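Local coordinates for hypothetical protein XAC2396 (Xanthomonas axonopodis pv. citri, PDB 2G3W) that is of unknown function but adopts a compact fold built around a variation of the PD-(D/E)XK nuclease motif, at residues M41-L49 against F152-M163; W81-E89 against G106-W115. All blocks are in the same frame, centred on the assembly; numbering follows the deposited sequence. Where two conformers were deposited one is given.

Overall arrangement
The two contacts illustrate how one mixed sheet can be covered by very different chemistry. In interaction 1, helix 37-49 lies across the hairpin formed by strands 149-157 and 160-165, and the contact is almost wholly buried and apolar. Interaction 2 sits at the ends of strands 78-84 and 101-106, where loops lead toward helices 89-98 and 110-123; it is partly buried and mixes a hydrogen bond, a CH-pi contact and a water bridge. Their centres are about 18 Å apart, yet they meet along helix 37-49: Val42 packs on Leu84 and Tyr107, and Ala46 on Leu84. One helix therefore touches both regions of the sheet.

Interaction 1. Residues M41-L49 against F152-M163; sequences MVRLLAFAL and FDVIIQDGEVQM
The methyl CE of Met41 comes up obliquely to the Phe152 ring, 3.6 Å from CZ, and so begins a row of apolar contacts running along helix 41-49. The two side chains cross at about a right angle. Met41 gets there because its chain folds at both outer torsions (chi2 -63°, chi3 -67°), bringing the selenium-bound methyl round to the ring. Met163, also selenomethionine, bends likewise and sets its own CE over the centre of one Phe152 face, 4.2 Å above the plane, with Leu44 CD2 close to that methyl. Farther along the helix, Leu45 CD1 touches Val161 CG2 at 3.9 Å and Met163 CG at 4.0 Å. Ala48 brings its CB against both methyls of Val154, the nearer being CG1 at 3.8 Å. Leu49 ends the row: its CD2 lies 4.0 Å from Ile156 CD1 and also meets Val161 CG2.

The hairpin presents these side chains on one face, its strands joined by paired bonds between Ile155 and Gln162 and by a type I' turn from Gln157 to Glu160. Behind the first shell, Leu12 of strand 6-16 touches Phe152, Leu172 and Pro174 of strand 168-176 touch Val161, and Leu27 and Leu29 of strand 21-31 touch Leu44. With apolar side chains making the contact, selenium standing in for methionine sulfur, the helix is probably held on this hairpin mainly by dispersion and the exclusion of water.

Interaction 2. Residues W81-E89 against G106-W115; sequences WIDLGQPDE and GYGGQATETW
Gln86 reaches across to helix 110-115 and uses both its aliphatic and its amide parts there. Its CG rests over one face of the Trp115 indole, a CH-pi contact 3.7 Å from the centroid of the five-membered ring, while its amide plane lies 25° from the ring plane. An unusual first torsion (chi1 -125°) and a bend at chi2 carry the amide past the indole to Thr112. There NE2 donates to Thr112 OG1 at 2.8 Å, along a bent path with an N-H...O angle of 145° and the acceptor tilted from the amide plane. The same OG1 accepts Gly108 N at 2.7 Å, so one hydroxyl takes two donors: Gly108 ties the loop before the helix to its first turn, and Gln86 joins the chain after strand 78-84 to it.

The indole of Trp115 extends opposite the backbone N, which brings it to Gln86 and Pro87; in the ring plane, NE1 donates to a water that in turn donates to Pro87 O, a bond modelled so short that its length is doubtful. Tyr107 turns the CE1 edge of its ring to Gly85 N, at 3.8 Å. Val104 touches both Trp115 and Pro87. Joining apolar cover to directional bonds, the contact probably helps to set helix 110-123 against the chain leaving strand 78-84; the amide's bond depends on its orientation, whereas the CH-pi contact is less directional.

Interaction 1. Residues M41-L49 against F152-M163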
loop_
_atom_site.group_PDB
_atom_site.type_symbol
_atom_site.label_atom_id
_atom_site.label_comp_id
_atom_site.label_asym_id
_atom_site.label_seq_id
_atom_site.Cartn_x
_atom_site.Cartn_y
_atom_site.Cartn_z
HETATM N N MSE A 41 -5.721 -23.002 -1.961
HETATM C CA MSE A 41 -4.820 -22.326 -2.885
HETATM C C MSE A 41 -4.437 -20.919 -2.368
HETATM O O MSE A 41 -3.331 -20.434 -2.615
HETATM C CB MSE A 41 -5.392 -22.292 -4.341
HETATM C CG MSE A 41 -5.589 -23.694 -4.973
HETATM SE SE MSE A 41 -3.891 -24.590 -5.156
HETATM C CE MSE A 41 -3.133 -23.423 -6.496
ATOM N N VAL A 42 -5.332 -20.281 -1.642
ATOM C CA VAL A 42 -5.008 -18.997 -0.980
ATOM C C VAL A 42 -3.925 -19.260 0.078
ATOM O O VAL A 42 -2.983 -18.447 0.210
ATOM C CB VAL A 42 -6.229 -18.311 -0.335
ATOM C CG1 VAL A 42 -5.813 -17.063 0.493
ATOM C CG2 VAL A 42 -7.222 -17.837 -1.412
ATOM N N ARG A 43 -4.012 -20.395 0.801
ATOM C CA ARG A 43 -2.950 -20.717 1.760
ATOM C C ARG A 43 -1.616 -20.965 1.058
ATOM O O ARG A 43 -0.555 -20.555 1.528
ATOM C CB ARG A 43 -3.253 -21.975 2.560
ATOM C CG ARG A 43 -4.363 -21.932 3.586
ATOM C CD ARG A 43 -3.918 -22.961 4.684
ATOM N NE ARG A 43 -4.318 -24.324 4.291
ATOM C CZ ARG A 43 -3.633 -25.437 4.488
ATOM N NH1 ARG A 43 -2.404 -25.424 5.010
ATOM N NH2 ARG A 43 -4.168 -26.585 4.081
ATOM N N LEU A 44 -1.659 -21.698 -0.051
ATOM C CA LEU A 44 -0.456 -21.915 -0.846
ATOM C C LEU A 44 0.095 -20.575 -1.349
ATOM O O LEU A 44 1.286 -20.303 -1.231
ATOM C CB LEU A 44 -0.739 -22.864 -2.012
ATOM C CG LEU A 44 0.486 -23.226 -2.831
ATOM C CD1 LEU A 44 1.494 -24.002 -1.940
ATOM C CD2 LEU A 44 0.069 -24.005 -4.053
ATOM N N LEU A 45 -0.768 -19.742 -1.919
ATOM C CA LEU A 45 -0.359 -18.397 -2.338
ATOM C C LEU A 45 0.253 -17.598 -1.156
ATOM O O LEU A 45 1.245 -16.867 -1.341
ATOM C CB LEU A 45 -1.550 -17.638 -2.995
ATOM C CG LEU A 45 -1.324 -16.165 -3.355
ATOM C CD1 LEU A 45 -0.239 -15.955 -4.365
ATOM C CD2 LEU A 45 -2.634 -15.520 -3.817
ATOM N N ALA A 46 -0.356 -17.712 0.030
ATOM C CA ALA A 46 0.116 -16.994 1.226
ATOM C C ALA A 46 1.523 -17.414 1.599
ATOM O O ALA A 46 2.377 -16.574 1.928
ATOM C CB ALA A 46 -0.823 -17.199 2.399
ATOM N N PHE A 47 1.766 -18.720 1.553
ATOM C CA PHE A 47 3.099 -19.200 1.774
ATOM C C PHE A 47 4.074 -18.516 0.790
ATOM O O PHE A 47 5.120 -17.999 1.196
ATOM C CB PHE A 47 3.146 -20.746 1.704
ATOM C CG PHE A 47 4.456 -21.314 2.193
ATOM C CD1 PHE A 47 5.587 -21.193 1.423
ATOM C CD2 PHE A 47 4.556 -21.925 3.445
ATOM C CE1 PHE A 47 6.830 -21.681 1.865
ATOM C CE2 PHE A 47 5.802 -22.447 3.892
ATOM C CZ PHE A 47 6.925 -22.304 3.104
ATOM N N ALA A 48 3.712 -18.463 -0.490
ATOM C CA ALA A 48 4.574 -17.857 -1.496
ATOM C C ALA A 48 4.795 -16.368 -1.278
ATOM O O ALA A 48 5.902 -15.858 -1.557
ATOM C CB ALA A 48 4.037 -18.126 -2.898
ATOM N N LEU A 49 3.772 -15.658 -0.803
ATOM C CA LEU A 49 3.919 -14.219 -0.519
ATOM C C LEU A 49 4.886 -13.935 0.647
ATOM O O LEU A 49 5.533 -12.895 0.681
ATOM C CB LEU A 49 2.559 -13.540 -0.287
ATOM C CG LEU A 49 1.567 -13.567 -1.471
ATOM C CD1 LEU A 49 0.254 -12.842 -1.116
ATOM C CD2 LEU A 49 2.225 -12.967 -2.712
ATOM N N PHE A 152 4.509 -24.882 -9.208
ATOM C CA PHE A 152 4.292 -23.484 -9.577
ATOM C C PHE A 152 5.576 -22.666 -9.643
ATOM O O PHE A 152 6.452 -22.773 -8.766
ATOM C CB PHE A 152 3.325 -22.790 -8.602
ATOM C CG PHE A 152 1.884 -23.141 -8.828
ATOM C CD1 PHE A 152 1.116 -22.448 -9.771
ATOM C CD2 PHE A 152 1.288 -24.164 -8.101
ATOM C CE1 PHE A 152 -0.216 -22.787 -9.984
ATOM C CE2 PHE A 152 -0.033 -24.515 -8.318
ATOM C CZ PHE A 152 -0.790 -23.822 -9.254
ATOM N N ASP A 153 5.681 -21.855 -10.702
ATOM C CA ASP A 153 6.515 -20.667 -10.680
ATOM C C ASP A 153 5.667 -19.577 -10.112
ATOM O O ASP A 153 4.528 -19.378 -10.555
ATOM C CB ASP A 153 6.938 -20.277 -12.094
ATOM C CG ASP A 153 7.867 -21.290 -12.714
ATOM O OD1 ASP A 153 8.827 -21.722 -12.041
ATOM O OD2 ASP A 153 7.637 -21.662 -13.875
ATOM N N VAL A 154 6.203 -18.926 -9.085
ATOM C CA VAL A 154 5.588 -17.759 -8.491
ATOM C C VAL A 154 6.516 -16.598 -8.785
ATOM O O VAL A 154 7.652 -16.540 -8.277
ATOM C CB VAL A 154 5.398 -17.914 -6.967
ATOM C CG1 VAL A 154 4.425 -16.840 -6.444
ATOM C CG2 VAL A 154 4.889 -19.316 -6.619
ATOM N N ILE A 155 6.047 -15.708 -9.651
ATOM C CA ILE A 155 6.833 -14.571 -10.076
ATOM C C ILE A 155 6.231 -13.328 -9.376
ATOM O O ILE A 155 5.057 -12.994 -9.602
ATOM C CB ILE A 155 6.819 -14.432 -11.610
ATOM C CG1 ILE A 155 7.752 -15.468 -12.252
ATOM C CG2 ILE A 155 7.288 -13.049 -12.040
ATOM C CD1 ILE A 155 7.321 -15.906 -13.610
ATOM N N ILE A 156 7.021 -12.684 -8.517
ATOM C CA ILE A 156 6.573 -11.469 -7.807
ATOM C C ILE A 156 7.433 -10.282 -8.226
ATOM O O ILE A 156 8.668 -10.370 -8.213
ATOM C CB ILE A 156 6.562 -11.667 -6.278
ATOM C CG1 ILE A 156 5.788 -12.952 -5.925
ATOM C CG2 ILE A 156 5.961 -10.436 -5.581
ATOM C CD1 ILE A 156 5.825 -13.340 -4.429
ATOM N N GLN A 157 6.766 -9.210 -8.656
ATOM C CA GLN A 157 7.419 -8.030 -9.225
ATOM C C GLN A 157 6.489 -6.806 -9.153
ATOM O O GLN A 157 5.357 -6.865 -9.630
ATOM C CB GLN A 157 7.839 -8.314 -10.682
ATOM C CG GLN A 157 6.709 -8.320 -11.750
ATOM C CD GLN A 157 5.700 -9.472 -11.635
ATOM O OE1 GLN A 157 5.902 -10.441 -10.903
ATOM N NE2 GLN A 157 4.611 -9.366 -12.385
ATOM N N ASP A 158 6.961 -5.710 -8.573
ATOM C CA ASP A 158 6.161 -4.482 -8.448
ATOM C C ASP A 158 4.784 -4.682 -7.774
ATOM O O ASP A 158 3.796 -4.059 -8.165
ATOM C CB ASP A 158 6.004 -3.805 -9.816
ATOM C CG ASP A 158 7.329 -3.353 -10.392
ATOM O OD1 ASP A 158 8.250 -3.076 -9.590
ATOM O OD2 ASP A 158 7.444 -3.276 -11.637
ATOM N N GLY A 159 4.739 -5.550 -6.767
ATOM C CA GLY A 159 3.514 -5.842 -6.014
ATOM C C GLY A 159 2.524 -6.762 -6.711
ATOM O O GLY A 159 1.443 -7.047 -6.185
ATOM N N GLU A 160 2.900 -7.238 -7.888
ATOM C CA GLU A 160 2.072 -8.129 -8.671
ATOM C C GLU A 160 2.580 -9.570 -8.532
ATOM O O GLU A 160 3.794 -9.818 -8.518
ATOM C CB GLU A 160 2.113 -7.681 -10.126
ATOM C CG GLU A 160 1.371 -8.556 -11.072
ATOM C CD GLU A 160 1.403 -8.037 -12.481
ATOM O OE1 GLU A 160 2.433 -8.199 -13.172
ATOM O OE2 GLU A 160 0.375 -7.490 -12.916
ATOM N N VAL A 161 1.656 -10.516 -8.422
ATOM C CA VAL A 161 2.035 -11.916 -8.260
ATOM C C VAL A 161 1.423 -12.752 -9.373
ATOM O O VAL A 161 0.238 -12.619 -9.675
ATOM C CB VAL A 161 1.691 -12.469 -6.820
ATOM C CG1 VAL A 161 0.241 -12.284 -6.498
ATOM C CG2 VAL A 161 2.128 -13.955 -6.651
ATOM N N GLN A 162 2.261 -13.577 -9.993
ATOM C CA GLN A 162 1.840 -14.596 -10.956
ATOM C C GLN A 162 2.125 -15.990 -10.415
ATOM O O GLN A 162 3.229 -16.278 -9.950
ATOM C CB GLN A 162 2.529 -14.425 -12.332
ATOM C CG GLN A 162 2.060 -15.477 -13.355
ATOM C CD GLN A 162 2.705 -15.391 -14.740
ATOM O OE1 GLN A 162 3.682 -14.665 -14.962
ATOM N NE2 GLN A 162 2.155 -16.154 -15.681
HETATM N N MSE A 163 1.112 -16.853 -10.494
HETATM C CA MSE A 163 1.229 -18.240 -10.120
HETATM C C MSE A 163 1.107 -19.039 -11.400
HETATM O O MSE A 163 0.007 -19.167 -11.972
HETATM C CB MSE A 163 0.113 -18.605 -9.159
HETATM C CG MSE A 163 0.279 -17.959 -7.785
HETATM SE SE MSE A 163 1.269 -19.125 -6.602
HETATM C CE MSE A 163 -0.187 -20.299 -6.260
#

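Interaction 2. Residues W81-E89 against G106-W115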
loop_
_atom_site.group_PDB
_atom_site.type_symbol
_atom_site.label_atom_id
_atom_site.label_comp_id
_atom_site.label_asym_id
_atom_site.label_seq_id
_atom_site.Cartn_x
_atom_site.Cartn_y
_atom_site.Cartn_z
ATOM N N TRP A 81 2.373 -14.246 12.060
ATOM C CA TRP A 81 1.134 -14.971 12.292
ATOM C C TRP A 81 0.194 -14.565 11.194
ATOM O O TRP A 81 -0.156 -13.398 11.095
ATOM C CB TRP A 81 0.560 -14.544 13.642
ATOM C CG TRP A 81 -0.778 -15.095 14.051
ATOM C CD1 TRP A 81 -1.995 -14.850 13.474
ATOM C CD2 TRP A 81 -1.032 -15.922 15.181
ATOM N NE1 TRP A 81 -2.995 -15.504 14.158
ATOM C CE2 TRP A 81 -2.426 -16.169 15.215
ATOM C CE3 TRP A 81 -0.211 -16.492 16.171
ATOM C CZ2 TRP A 81 -3.024 -16.967 16.198
ATOM C CZ3 TRP A 81 -0.805 -17.289 17.152
ATOM C CH2 TRP A 81 -2.206 -17.525 17.152
ATOM N N ILE A 82 -0.189 -15.528 10.346
ATOM C CA ILE A 82 -1.050 -15.246 9.180
ATOM C C ILE A 82 -2.417 -15.937 9.276
ATOM O O ILE A 82 -2.470 -17.164 9.406
ATOM C CB ILE A 82 -0.340 -15.669 7.838
ATOM C CG1 ILE A 82 1.096 -15.090 7.725
ATOM C CG2 ILE A 82 -1.227 -15.266 6.629
ATOM C CD1 ILE A 82 1.958 -15.656 6.588
ATOM N N ASP A 83 -3.512 -15.163 9.238
ATOM C CA ASP A 83 -4.874 -15.698 9.264
ATOM C C ASP A 83 -5.595 -15.357 7.961
ATOM O O ASP A 83 -5.511 -14.209 7.476
ATOM C CB ASP A 83 -5.710 -15.141 10.445
ATOM C CG ASP A 83 -5.476 -15.894 11.762
ATOM O OD1 ASP A 83 -5.142 -17.078 11.748
ATOM O OD2 ASP A 83 -5.577 -15.283 12.824
ATOM N N LEU A 84 -6.273 -16.344 7.376
ATOM C CA LEU A 84 -6.923 -16.125 6.096
ATOM C C LEU A 84 -8.350 -15.766 6.385
ATOM O O LEU A 84 -8.903 -16.152 7.430
ATOM C CB LEU A 84 -6.859 -17.342 5.157
ATOM C CG LEU A 84 -5.459 -18.002 5.084
ATOM C CD1 LEU A 84 -5.562 -19.347 4.385
ATOM C CD2 LEU A 84 -4.451 -17.095 4.414
ATOM N N GLY A 85 -8.941 -15.012 5.479
ATOM C CA GLY A 85 -10.364 -14.682 5.604
ATOM C C GLY A 85 -10.647 -13.382 6.321
ATOM O O GLY A 85 -9.934 -12.362 6.171
ATOM N N GLN A 86 -11.713 -13.426 7.118
ATOM C CA GLN A 86 -12.236 -12.264 7.762
ATOM C C GLN A 86 -12.294 -12.551 9.249
ATOM O O GLN A 86 -13.413 -12.682 9.797
ATOM C CB GLN A 86 -13.682 -12.072 7.309
ATOM C CG GLN A 86 -13.956 -10.756 6.740
ATOM C CD GLN A 86 -14.170 -10.871 5.269
ATOM O OE1 GLN A 86 -15.318 -10.860 4.833
ATOM N NE2 GLN A 86 -13.082 -11.019 4.484
ATOM N N PRO A 87 -11.131 -12.654 9.922
ATOM C CA PRO A 87 -11.223 -12.920 11.372
ATOM C C PRO A 87 -11.996 -11.886 12.170
ATOM O O PRO A 87 -11.947 -10.697 11.875
ATOM C CB PRO A 87 -9.755 -12.928 11.824
ATOM C CG PRO A 87 -8.996 -12.379 10.754
ATOM C CD PRO A 87 -9.732 -12.595 9.478
ATOM N N ASP A 88 -12.699 -12.336 13.200
ATOM C CA ASP A 88 -13.406 -11.406 14.038
ATOM C C ASP A 88 -12.434 -10.545 14.852
ATOM O O ASP A 88 -11.216 -10.797 14.890
ATOM C CB ASP A 88 -14.501 -12.111 14.874
ATOM C CG ASP A 88 -13.953 -12.916 16.070
ATOM O OD1 ASP A 88 -12.738 -12.915 16.371
ATOM O OD2 ASP A 88 -14.782 -13.523 16.760
ATOM N N GLU A 89 -12.973 -9.510 15.474
ATOM C CA GLU A 89 -12.191 -8.555 16.246
ATOM C C GLU A 89 -11.284 -9.184 17.301
ATOM O O GLU A 89 -10.172 -8.714 17.522
ATOM C CB GLU A 89 -13.146 -7.579 16.918
ATOM C CG GLU A 89 -13.977 -6.879 15.889
ATOM C CD GLU A 89 -14.632 -5.669 16.455
ATOM O OE1 GLU A 89 -13.920 -4.665 16.672
ATOM O OE2 GLU A 89 -15.848 -5.730 16.677
ATOM N N GLY A 106 -7.566 -11.312 3.308
ATOM C CA GLY A 106 -8.953 -11.498 2.874
ATOM C C GLY A 106 -9.095 -11.708 1.368
ATOM O O GLY A 106 -8.229 -11.300 0.593
ATOM N N TYR A 107 -10.199 -12.358 0.964
ATOM C CA TYR A 107 -10.372 -12.760 -0.421
ATOM C C TYR A 107 -11.854 -12.953 -0.772
ATOM O O TYR A 107 -12.176 -13.671 -1.706
ATOM C CB TYR A 107 -9.489 -13.994 -0.732
ATOM C CG TYR A 107 -9.823 -15.237 0.056
ATOM C CD1 TYR A 107 -9.349 -15.425 1.365
ATOM C CD2 TYR A 107 -10.616 -16.229 -0.492
ATOM C CE1 TYR A 107 -9.718 -16.556 2.108
ATOM C CE2 TYR A 107 -10.939 -17.374 0.220
ATOM C CZ TYR A 107 -10.485 -17.523 1.509
ATOM O OH TYR A 107 -10.816 -18.643 2.183
ATOM N N GLY A 108 -12.748 -12.245 -0.064
ATOM C CA GLY A 108 -14.170 -12.600 -0.103
ATOM C C GLY A 108 -15.018 -11.627 -0.900
ATOM O O GLY A 108 -16.232 -11.713 -0.843
ATOM N N GLY A 109 -14.378 -10.707 -1.635
ATOM C CA GLY A 109 -15.095 -9.889 -2.608
ATOM C C GLY A 109 -15.791 -8.756 -1.860
ATOM O O GLY A 109 -15.195 -8.157 -0.990
ATOM N N GLN A 110 -17.057 -8.495 -2.157
ATOM C CA GLN A 110 -17.767 -7.414 -1.476
ATOM C C GLN A 110 -17.733 -7.501 0.062
ATOM O O GLN A 110 -17.654 -6.476 0.749
ATOM C CB GLN A 110 -19.225 -7.345 -1.960
ATOM C CG GLN A 110 -19.390 -6.639 -3.298
ATOM C CD GLN A 110 -19.529 -5.121 -3.177
ATOM O OE1 GLN A 110 -18.996 -4.494 -2.250
ATOM N NE2 GLN A 110 -20.255 -4.524 -4.127
ATOM N N ALA A 111 -17.825 -8.719 0.589
ATOM C CA ALA A 111 -17.779 -8.951 2.034
ATOM C C ALA A 111 -16.492 -8.399 2.651
ATOM O O ALA A 111 -16.505 -7.847 3.758
ATOM C CB ALA A 111 -17.897 -10.431 2.327
ATOM N N THR A 112 -15.377 -8.607 1.961
ATOM C CA THR A 112 -14.085 -8.148 2.432
ATOM C C THR A 112 -13.939 -6.618 2.362
ATOM O O THR A 112 -13.374 -6.021 3.271
ATOM C CB THR A 112 -12.944 -8.828 1.669
ATOM O OG1 THR A 112 -13.063 -10.256 1.793
ATOM C CG2 THR A 112 -11.590 -8.392 2.219
ATOM N N GLU A 113 -14.444 -5.995 1.298
ATOM C CA GLU A 113 -14.506 -4.519 1.235
ATOM C C GLU A 113 -15.417 -3.933 2.326
ATOM O O GLU A 113 -15.057 -2.972 2.996
ATOM C CB GLU A 113 -15.002 -4.045 -0.132
ATOM C CG GLU A 113 -15.216 -2.507 -0.178
ATOM C CD GLU A 113 -15.464 -1.992 -1.571
ATOM O OE1 GLU A 113 -16.506 -2.358 -2.166
ATOM O OE2 GLU A 113 -14.614 -1.223 -2.069
ATOM N N THR A 114 -16.590 -4.520 2.509
ATOM C CA THR A 114 -17.485 -4.070 3.572
ATOM C C THR A 114 -16.858 -4.237 4.971
ATOM O O THR A 114 -16.890 -3.304 5.784
ATOM C CB THR A 114 -18.844 -4.742 3.477
ATOM O OG1 THR A 114 -18.676 -6.157 3.633
ATOM C CG2 THR A 114 -19.443 -4.452 2.124
ATOM N N TRP A 115 -16.260 -5.391 5.215
ATOM C CA TRP A 115 -15.481 -5.652 6.431
ATOM C C TRP A 115 -14.407 -4.558 6.652
ATOM O O TRP A 115 -14.336 -3.939 7.722
ATOM C CB TRP A 115 -14.832 -7.029 6.364
ATOM C CG TRP A 115 -13.878 -7.330 7.499
ATOM C CD1 TRP A 115 -14.196 -7.785 8.747
ATOM C CD2 TRP A 115 -12.442 -7.255 7.454
ATOM N NE1 TRP A 115 -13.046 -7.969 9.496
ATOM C CE2 TRP A 115 -11.960 -7.646 8.726
ATOM C CE3 TRP A 115 -11.529 -6.843 6.485
ATOM C CZ2 TRP A 115 -10.600 -7.664 9.043
ATOM C CZ3 TRP A 115 -10.158 -6.859 6.805
ATOM C CH2 TRP A 115 -9.716 -7.260 8.077
HETATM O O HOH W 1 -12.508 -8.316 12.419
#